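PDB 3IT8: 2L protein from Yaba-like disease virus, which probably binds and neutralises the host cytokine tumour necrosis factor, using a fold related to that of MHC class I molecules. Local coordinates for residues 7-12 and 71-76; 15-20 and 76-81; 32-37 and 43-48. One frame throughout, in Å; residues are numbered along the deposited sequence.

Contact 1: 7-12 and 71-76; sequences YTVTLK and SLMKET. With NAG (2-acetamido-2-deoxy-beta-D-glucopyranose), chain M.
Tyr7 meets Met73 where strand 2-10 passes beneath helix 61-82, and it does so with its stem rather than its ring. Its CB lies 3.8 Å from Met73 SD, while CE of the methionine sits over the Tyr7 backbone, 3.7 Å from Tyr7 O. A bend at the thioether (chi3 63°) turns that methyl back toward the strand, a flexibility that makes methionine a good filler between a flat sheet and a round helix. The Tyr7 ring departs along the underside of the helix, meets the rings of Phe21 and Trp69, and hands its hydroxyl to the carbonyl of Tyr64, some two and a half turns before Met73, which lets a polar group end inside the domain. Thr8 turns to the opposite face of the sheet. There its OG1 is hydrogen-bonded to Ser92 and lies 3.6 Å from O5 of the N-acetylglucosamine of the glycan on Asn6. This division is that of the MHC class I platform, an antiparallel sheet carrying helices on one face, here with a glycan close to the other. The strand and helix segments run at 47° to each other, with their axes 8.5 Å apart at closest approach. Val9 returns to the helix side, and a compact branched residue suits the spot where its CA comes within 6.4 Å of the CA of Lys74. Its two methyls share the work: CG1 packs on Met73 CB at 3.8 Å, whereas CG2 rests against the helix backbone, 4.0 Å from Met73 O. Tyr70 and Leu77 extend this apolar patch along the helix. The strand ends after Thr10, and in the loop Leu11, less well ordered, touches Asn81 and Tyr17.

Contact 2: 15-20 and 76-81; sequences GLYDGV and TLEEIN
Tyr17 reaches across to Leu77 and Glu78 as a long, flat arm, bridging backbones whose nearest CA atoms, those of Tyr17 and Leu77, are still 9.3 Å apart. The side chain leaves with CG beside its own backbone N (chi1 -70°), which sends the ring straight out toward the helix. Along one edge, and near the ring plane, lies the CD2 methyl of Leu77, 3.8 Å from Tyr17 CD2 and equally far from CE2. Leu77 can present this methyl because its CG stands opposite its backbone N (chi1 -178°), extending the branch away from the helix and toward the sheet, where it also packs on Val9. This is one of the joins between the sheet and helix 61-82 in the MHC-like platform, made near the end of the helix by the loop that leads into strand 18-25. Farther along the ring, Glu78 offers its aliphatic part: CG approaches obliquely, 3.4 Å from Tyr17 OH and 3.8 Å from Tyr17 CZ. Extended beyond CG, the chain lifts the carboxylate off the ring plane on the side from which CG approaches, its own plane 25° from that of the ring. Glutamate suits this partly exposed place because one methylene, CG, can pack against the phenol while the charged end projects on. Asn81, one turn on from Leu77, has its ND2 4.5 Å from Tyr17 OH, a loose approach; its OD1 is engaged by the backbone N of Thr88. The loop is tied to the helix by its backbone as well, for Tyr17 O accepts a hydrogen bond from the hydroxyl of Tyr70.

Contact 3: 32-37 and 43-48; sequences KISYNH and NVNFRA
A classic beta bulge interrupts the hairpin of strands 28-36 and 41-47, at the margin of the MHC-like sheet: Asn45 and Phe46 both face Lys32. Lys32 O accepts from Asn45 N at 2.8 Å. Phe46 N reaches the same Lys32 O weakly, at 3.4 Å. Lys32 N gives a bond to Phe46 O at 3.1 Å. Beyond the bulge, regular pairing resumes at Ser34 and Asn43, with Ser34 N reaching Asn43 O in the carbonyl plane at 3.2 Å and Asn43 N bonding to Ser34 O at 3.0 Å. The non-hydrogen-bonded pair Ile33 and Val44 lies between. Its side chains face helix 61-82, where beta-branched residues both suit the extended backbone and supply apolar surface; Ile33 CG1 lies 4.0 Å from Val44 CG2. On the other face, the lysine chain, fully extended from a CG anti to the backbone N (chi1 177°), crosses the Asn45 amide obliquely, so that CG, CD and CE all pass ND2. Asn45 ND2 also lies in position to donate to Ser34 OG, but the modelled 2.5 Å is very short and the detail doubtful at this resolution. The bulge thus puts one extra residue into the edge strand, and the chemistry is two-sided: an apolar contact on the helix side, buried at Ile33 and on the surface at Val44, and a largely polar far face, with Phe46 among Lys32, Ser34 and Asn45.

Contacts 1 and 2 hold the same helix, 61-82, to strand 2-10 and to the loop leading into strand 18-25, and they meet at Thr76; contact 3 joins the next two strands of that sheet. Contact 1 is the core member, almost wholly apolar. Contact 2, near the helix end, is only partly buried, and a phenol there meets both a leucine and a methylene of a glutamate. Contact 3 lies on the surface and relies on backbone hydrogen bonds instead. The sheet itself links all three: Thr10 O probably accepts from Asp18 N, Gly19 O from Tyr35 N, and Asp18 OD1 probably hydrogen-bonds to His37 NE2, tying 15-20 to both flanking strands.

Contact 1: 7-12 and 71-76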
# COMPACT_ATOMS: atom_id res chain seq x y z
N TYR D 7 20.38 -34.62 -18.12
CA TYR D 7 21.12 -35.64 -17.41
C TYR D 7 20.73 -36.97 -18.05
O TYR D 7 19.54 -37.26 -18.19
CB TYR D 7 20.74 -35.71 -15.93
CG TYR D 7 21.05 -34.49 -15.12
CD1 TYR D 7 20.19 -33.40 -15.11
CD2 TYR D 7 22.18 -34.44 -14.30
CE1 TYR D 7 20.42 -32.30 -14.29
CE2 TYR D 7 22.43 -33.35 -13.48
CZ TYR D 7 21.54 -32.28 -13.48
OH TYR D 7 21.73 -31.20 -12.64
N THR D 8 21.71 -37.79 -18.43
CA THR D 8 21.38 -39.06 -19.04
C THR D 8 22.24 -40.25 -18.63
O THR D 8 23.46 -40.20 -18.73
CB THR D 8 21.44 -38.95 -20.57
OG1 THR D 8 20.66 -37.83 -21.00
CG2 THR D 8 20.90 -40.21 -21.22
N VAL D 9 21.61 -41.32 -18.16
CA VAL D 9 22.35 -42.54 -17.85
C VAL D 9 21.91 -43.58 -18.90
O VAL D 9 20.73 -43.68 -19.25
CB VAL D 9 22.09 -43.06 -16.42
CG1 VAL D 9 22.27 -41.94 -15.44
CG2 VAL D 9 20.72 -43.65 -16.32
N THR D 10 22.87 -44.34 -19.42
CA THR D 10 22.59 -45.35 -20.42
C THR D 10 23.15 -46.71 -20.04
O THR D 10 24.18 -46.78 -19.37
CB THR D 10 23.20 -44.96 -21.75
OG1 THR D 10 23.14 -43.54 -21.90
CG2 THR D 10 22.44 -45.59 -22.89
N LEU D 11 22.48 -47.78 -20.46
CA LEU D 11 22.96 -49.12 -20.15
C LEU D 11 24.10 -49.49 -21.08
O LEU D 11 24.75 -50.52 -20.89
CB LEU D 11 21.84 -50.15 -20.27
CG LEU D 11 21.60 -50.96 -19.00
CD1 LEU D 11 20.63 -52.09 -19.30
CD2 LEU D 11 22.92 -51.53 -18.48
N LYS D 12 24.34 -48.64 -22.08
CA LYS D 12 25.42 -48.89 -23.04
C LYS D 12 25.34 -50.34 -23.50
O LYS D 12 24.32 -50.98 -23.30
CB LYS D 12 26.79 -48.63 -22.40
CG LYS D 12 27.41 -47.30 -22.78
CD LYS D 12 27.64 -47.23 -24.28
CE LYS D 12 28.29 -45.92 -24.69
NZ LYS D 12 28.62 -45.88 -26.16
N SER D 71 23.64 -41.32 -9.70
CA SER D 71 23.33 -42.43 -8.83
C SER D 71 21.83 -42.73 -8.73
O SER D 71 21.41 -43.87 -8.90
CB SER D 71 23.90 -42.15 -7.44
OG SER D 71 23.47 -43.15 -6.54
N LEU D 72 21.03 -41.71 -8.45
CA LEU D 72 19.60 -41.90 -8.31
C LEU D 72 18.95 -42.30 -9.62
O LEU D 72 17.96 -43.01 -9.62
CB LEU D 72 18.95 -40.62 -7.77
CG LEU D 72 17.45 -40.72 -7.56
CD1 LEU D 72 17.10 -41.93 -6.69
CD2 LEU D 72 16.97 -39.44 -6.93
N MET D 73 19.50 -41.84 -10.73
CA MET D 73 18.93 -42.19 -12.03
C MET D 73 19.33 -43.61 -12.38
O MET D 73 18.58 -44.35 -13.00
CB MET D 73 19.42 -41.23 -13.10
CG MET D 73 18.88 -39.86 -12.92
SD MET D 73 19.27 -38.79 -14.28
CE MET D 73 18.39 -39.64 -15.59
N LYS D 74 20.54 -43.99 -11.99
CA LYS D 74 21.00 -45.33 -12.24
C LYS D 74 20.04 -46.26 -11.49
O LYS D 74 19.58 -47.26 -12.02
CB LYS D 74 22.42 -45.49 -11.70
CG LYS D 74 23.01 -46.85 -11.93
CD LYS D 74 24.31 -47.00 -11.21
CE LYS D 74 24.78 -48.44 -11.19
NZ LYS D 74 26.08 -48.58 -10.46
N GLU D 75 19.72 -45.92 -10.24
CA GLU D 75 18.81 -46.73 -9.43
C GLU D 75 17.46 -46.83 -10.13
O GLU D 75 16.90 -47.91 -10.25
CB GLU D 75 18.61 -46.10 -8.05
CG GLU D 75 17.76 -46.94 -7.11
CD GLU D 75 17.28 -46.17 -5.89
OE1 GLU D 75 18.11 -45.55 -5.19
OE2 GLU D 75 16.06 -46.19 -5.62
N THR D 76 16.95 -45.70 -10.61
CA THR D 76 15.67 -45.66 -11.28
C THR D 76 15.65 -46.47 -12.56
O THR D 76 14.67 -47.14 -12.87
CB THR D 76 15.28 -44.23 -11.64
OG1 THR D 76 15.25 -43.44 -10.44
CG2 THR D 76 13.91 -44.20 -12.32
C1 NAG M . 20.12 -35.60 -23.82
C2 NAG M . 19.36 -35.44 -25.14
C3 NAG M . 19.34 -36.78 -25.90
C4 NAG M . 20.77 -37.28 -26.13
C5 NAG M . 21.44 -37.38 -24.75
C6 NAG M . 22.88 -37.87 -24.81
C7 NAG M . 17.70 -33.69 -25.05
C8 NAG M . 16.23 -33.35 -25.14
N2 NAG M . 18.02 -34.97 -24.87
O3 NAG M . 18.67 -36.64 -27.15
O4 NAG M . 20.78 -38.55 -26.81
O5 NAG M . 21.44 -36.08 -24.09
O6 NAG M . 23.76 -36.83 -25.20
O7 NAG M . 18.54 -32.80 -25.13

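Contact 2: 15-20 and 76-81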
# COMPACT_ATOMS: atom_id res chain seq x y z
N GLY D 15 27.05 -54.14 -19.64
CA GLY D 15 27.77 -53.78 -18.44
C GLY D 15 27.33 -52.67 -17.56
O GLY D 15 26.26 -52.67 -16.96
N LEU D 16 28.23 -51.70 -17.51
CA LEU D 16 28.08 -50.52 -16.72
C LEU D 16 27.04 -49.56 -17.28
O LEU D 16 26.54 -49.73 -18.40
CB LEU D 16 29.44 -49.83 -16.62
CG LEU D 16 30.62 -50.81 -16.63
CD1 LEU D 16 31.92 -50.04 -16.64
CD2 LEU D 16 30.55 -51.74 -15.42
N TYR D 17 26.71 -48.55 -16.48
CA TYR D 17 25.75 -47.54 -16.86
C TYR D 17 26.54 -46.27 -17.04
O TYR D 17 27.21 -45.80 -16.12
CB TYR D 17 24.73 -47.33 -15.75
CG TYR D 17 23.77 -48.46 -15.55
CD1 TYR D 17 24.15 -49.62 -14.88
CD2 TYR D 17 22.47 -48.37 -16.03
CE1 TYR D 17 23.25 -50.67 -14.71
CE2 TYR D 17 21.56 -49.41 -15.86
CZ TYR D 17 21.96 -50.55 -15.20
OH TYR D 17 21.07 -51.58 -15.06
N ASP D 18 26.47 -45.70 -18.24
CA ASP D 18 27.17 -44.45 -18.49
C ASP D 18 26.33 -43.25 -18.10
O ASP D 18 25.11 -43.33 -18.08
CB ASP D 18 27.56 -44.31 -19.95
CG ASP D 18 28.95 -44.84 -20.23
OD1 ASP D 18 29.84 -44.64 -19.36
OD2 ASP D 18 29.16 -45.43 -21.31
N GLY D 19 26.99 -42.15 -17.77
CA GLY D 19 26.26 -40.96 -17.38
C GLY D 19 26.86 -39.70 -17.97
O GLY D 19 28.07 -39.51 -17.99
N VAL D 20 26.00 -38.84 -18.48
CA VAL D 20 26.44 -37.57 -19.03
C VAL D 20 25.47 -36.49 -18.64
O VAL D 20 24.30 -36.74 -18.33
CB VAL D 20 26.48 -37.55 -20.57
CG1 VAL D 20 27.77 -38.14 -21.06
CG2 VAL D 20 25.29 -38.30 -21.13
N THR D 76 16.95 -45.70 -10.61
CA THR D 76 15.67 -45.66 -11.28
C THR D 76 15.65 -46.47 -12.56
O THR D 76 14.67 -47.14 -12.87
CB THR D 76 15.28 -44.23 -11.64
OG1 THR D 76 15.25 -43.44 -10.44
CG2 THR D 76 13.91 -44.20 -12.32
N LEU D 77 16.74 -46.42 -13.31
CA LEU D 77 16.79 -47.18 -14.54
C LEU D 77 16.76 -48.68 -14.25
O LEU D 77 16.09 -49.44 -14.95
CB LEU D 77 18.05 -46.81 -15.32
CG LEU D 77 18.23 -47.49 -16.68
CD1 LEU D 77 16.90 -47.51 -17.46
CD2 LEU D 77 19.31 -46.75 -17.47
N GLU D 78 17.48 -49.12 -13.21
CA GLU D 78 17.50 -50.53 -12.85
C GLU D 78 16.11 -51.03 -12.50
O GLU D 78 15.68 -52.08 -12.98
CB GLU D 78 18.46 -50.76 -11.67
CG GLU D 78 19.93 -50.58 -12.03
CD GLU D 78 20.87 -50.84 -10.87
OE1 GLU D 78 20.74 -51.91 -10.23
OE2 GLU D 78 21.75 -49.99 -10.60
N GLU D 79 15.39 -50.28 -11.67
CA GLU D 79 14.03 -50.65 -11.26
C GLU D 79 13.13 -50.72 -12.48
O GLU D 79 12.33 -51.64 -12.64
CB GLU D 79 13.48 -49.64 -10.25
CG GLU D 79 14.34 -49.44 -9.02
CD GLU D 79 14.42 -50.68 -8.14
OE1 GLU D 79 14.80 -51.75 -8.65
OE2 GLU D 79 14.10 -50.57 -6.94
N ILE D 80 13.25 -49.72 -13.35
CA ILE D 80 12.44 -49.66 -14.56
C ILE D 80 12.65 -50.88 -15.43
O ILE D 80 11.71 -51.35 -16.08
CB ILE D 80 12.76 -48.40 -15.38
CG1 ILE D 80 12.14 -47.17 -14.72
CG2 ILE D 80 12.23 -48.54 -16.77
CD1 ILE D 80 12.42 -45.88 -15.44
N ASN D 81 13.87 -51.40 -15.46
CA ASN D 81 14.15 -52.57 -16.28
C ASN D 81 13.71 -53.91 -15.72
O ASN D 81 13.77 -54.92 -16.43
CB ASN D 81 15.64 -52.63 -16.61
CG ASN D 81 16.06 -51.55 -17.57
OD1 ASN D 81 15.28 -51.13 -18.42
ND2 ASN D 81 17.30 -51.09 -17.47

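Contact 3: 32-37 and 43-48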
# COMPACT_ATOMS: atom_id res chain seq x y z
N LYS D 32 29.84 -29.86 -19.90
CA LYS D 32 29.63 -31.27 -20.16
C LYS D 32 30.27 -32.01 -19.01
O LYS D 32 31.39 -31.69 -18.60
CB LYS D 32 30.28 -31.74 -21.45
CG LYS D 32 30.09 -33.23 -21.66
CD LYS D 32 30.79 -33.75 -22.90
CE LYS D 32 30.61 -35.24 -23.03
NZ LYS D 32 31.38 -35.79 -24.18
N ILE D 33 29.54 -32.98 -18.48
CA ILE D 33 30.04 -33.79 -17.38
C ILE D 33 29.73 -35.25 -17.67
O ILE D 33 28.66 -35.57 -18.19
CB ILE D 33 29.38 -33.38 -16.05
CG1 ILE D 33 29.87 -31.99 -15.64
CG2 ILE D 33 29.69 -34.43 -14.96
CD1 ILE D 33 29.12 -31.42 -14.44
N SER D 34 30.67 -36.13 -17.37
CA SER D 34 30.45 -37.55 -17.60
C SER D 34 30.96 -38.35 -16.41
O SER D 34 31.87 -37.93 -15.70
CB SER D 34 31.12 -38.00 -18.88
OG SER D 34 32.44 -37.50 -18.94
N TYR D 35 30.33 -39.50 -16.18
CA TYR D 35 30.67 -40.36 -15.07
C TYR D 35 31.95 -41.13 -15.33
O TYR D 35 32.03 -41.87 -16.30
CB TYR D 35 29.54 -41.34 -14.81
CG TYR D 35 29.75 -42.17 -13.59
CD1 TYR D 35 29.66 -41.60 -12.32
CD2 TYR D 35 30.05 -43.53 -13.69
CE1 TYR D 35 29.85 -42.38 -11.18
CE2 TYR D 35 30.25 -44.31 -12.55
CZ TYR D 35 30.15 -43.73 -11.30
OH TYR D 35 30.33 -44.50 -10.17
N ASN D 36 32.95 -40.93 -14.48
CA ASN D 36 34.25 -41.60 -14.58
C ASN D 36 34.17 -42.96 -13.87
O ASN D 36 34.04 -43.02 -12.64
CB ASN D 36 35.30 -40.74 -13.91
CG ASN D 36 36.66 -41.34 -14.00
OD1 ASN D 36 36.86 -42.49 -13.63
ND2 ASN D 36 37.61 -40.57 -14.50
N HIS D 37 34.24 -44.05 -14.63
CA HIS D 37 34.15 -45.39 -14.05
C HIS D 37 35.30 -45.82 -13.16
O HIS D 37 35.13 -46.64 -12.25
CB HIS D 37 33.94 -46.41 -15.15
CG HIS D 37 32.57 -46.35 -15.73
ND1 HIS D 37 31.47 -46.89 -15.10
CD2 HIS D 37 32.11 -45.74 -16.85
CE1 HIS D 37 30.39 -46.62 -15.81
NE2 HIS D 37 30.74 -45.93 -16.87
N ASN D 43 33.15 -35.92 -13.90
CA ASN D 43 34.27 -35.03 -14.25
C ASN D 43 33.79 -34.03 -15.27
O ASN D 43 33.03 -34.38 -16.18
CB ASN D 43 35.43 -35.78 -14.88
CG ASN D 43 36.11 -36.72 -13.93
OD1 ASN D 43 36.37 -36.38 -12.76
ND2 ASN D 43 36.44 -37.91 -14.41
N VAL D 44 34.23 -32.79 -15.14
CA VAL D 44 33.82 -31.78 -16.11
C VAL D 44 34.71 -31.98 -17.31
O VAL D 44 35.93 -31.87 -17.19
CB VAL D 44 34.01 -30.36 -15.59
CG1 VAL D 44 33.67 -29.37 -16.68
CG2 VAL D 44 33.13 -30.14 -14.38
N ASN D 45 34.11 -32.28 -18.46
CA ASN D 45 34.89 -32.49 -19.67
C ASN D 45 34.99 -31.21 -20.47
O ASN D 45 35.97 -30.96 -21.16
CB ASN D 45 34.25 -33.56 -20.55
CG ASN D 45 33.88 -34.80 -19.79
OD1 ASN D 45 34.68 -35.34 -19.04
ND2 ASN D 45 32.65 -35.26 -19.98
N PHE D 46 33.96 -30.39 -20.38
CA PHE D 46 33.94 -29.15 -21.12
C PHE D 46 33.33 -28.02 -20.33
O PHE D 46 32.40 -28.20 -19.54
CB PHE D 46 33.13 -29.34 -22.40
CG PHE D 46 33.07 -28.13 -23.26
CD1 PHE D 46 34.00 -27.94 -24.27
CD2 PHE D 46 32.10 -27.15 -23.05
CE1 PHE D 46 33.97 -26.79 -25.06
CE2 PHE D 46 32.06 -25.99 -23.83
CZ PHE D 46 33.00 -25.81 -24.83
N ARG D 47 33.88 -26.83 -20.54
CA ARG D 47 33.37 -25.63 -19.90
C ARG D 47 33.57 -24.45 -20.85
O ARG D 47 34.71 -24.13 -21.18
CB ARG D 47 34.09 -25.34 -18.60
CG ARG D 47 33.57 -24.07 -17.97
CD ARG D 47 32.23 -24.31 -17.30
NE ARG D 47 32.41 -24.62 -15.89
CZ ARG D 47 31.63 -25.44 -15.19
NH1 ARG D 47 30.61 -26.05 -15.77
NH2 ARG D 47 31.88 -25.66 -13.90
N ALA D 48 32.49 -23.83 -21.29
CA ALA D 48 32.61 -22.68 -22.18
C ALA D 48 33.50 -21.61 -21.55
O ALA D 48 33.38 -21.31 -20.36
CB ALA D 48 31.24 -22.11 -22.48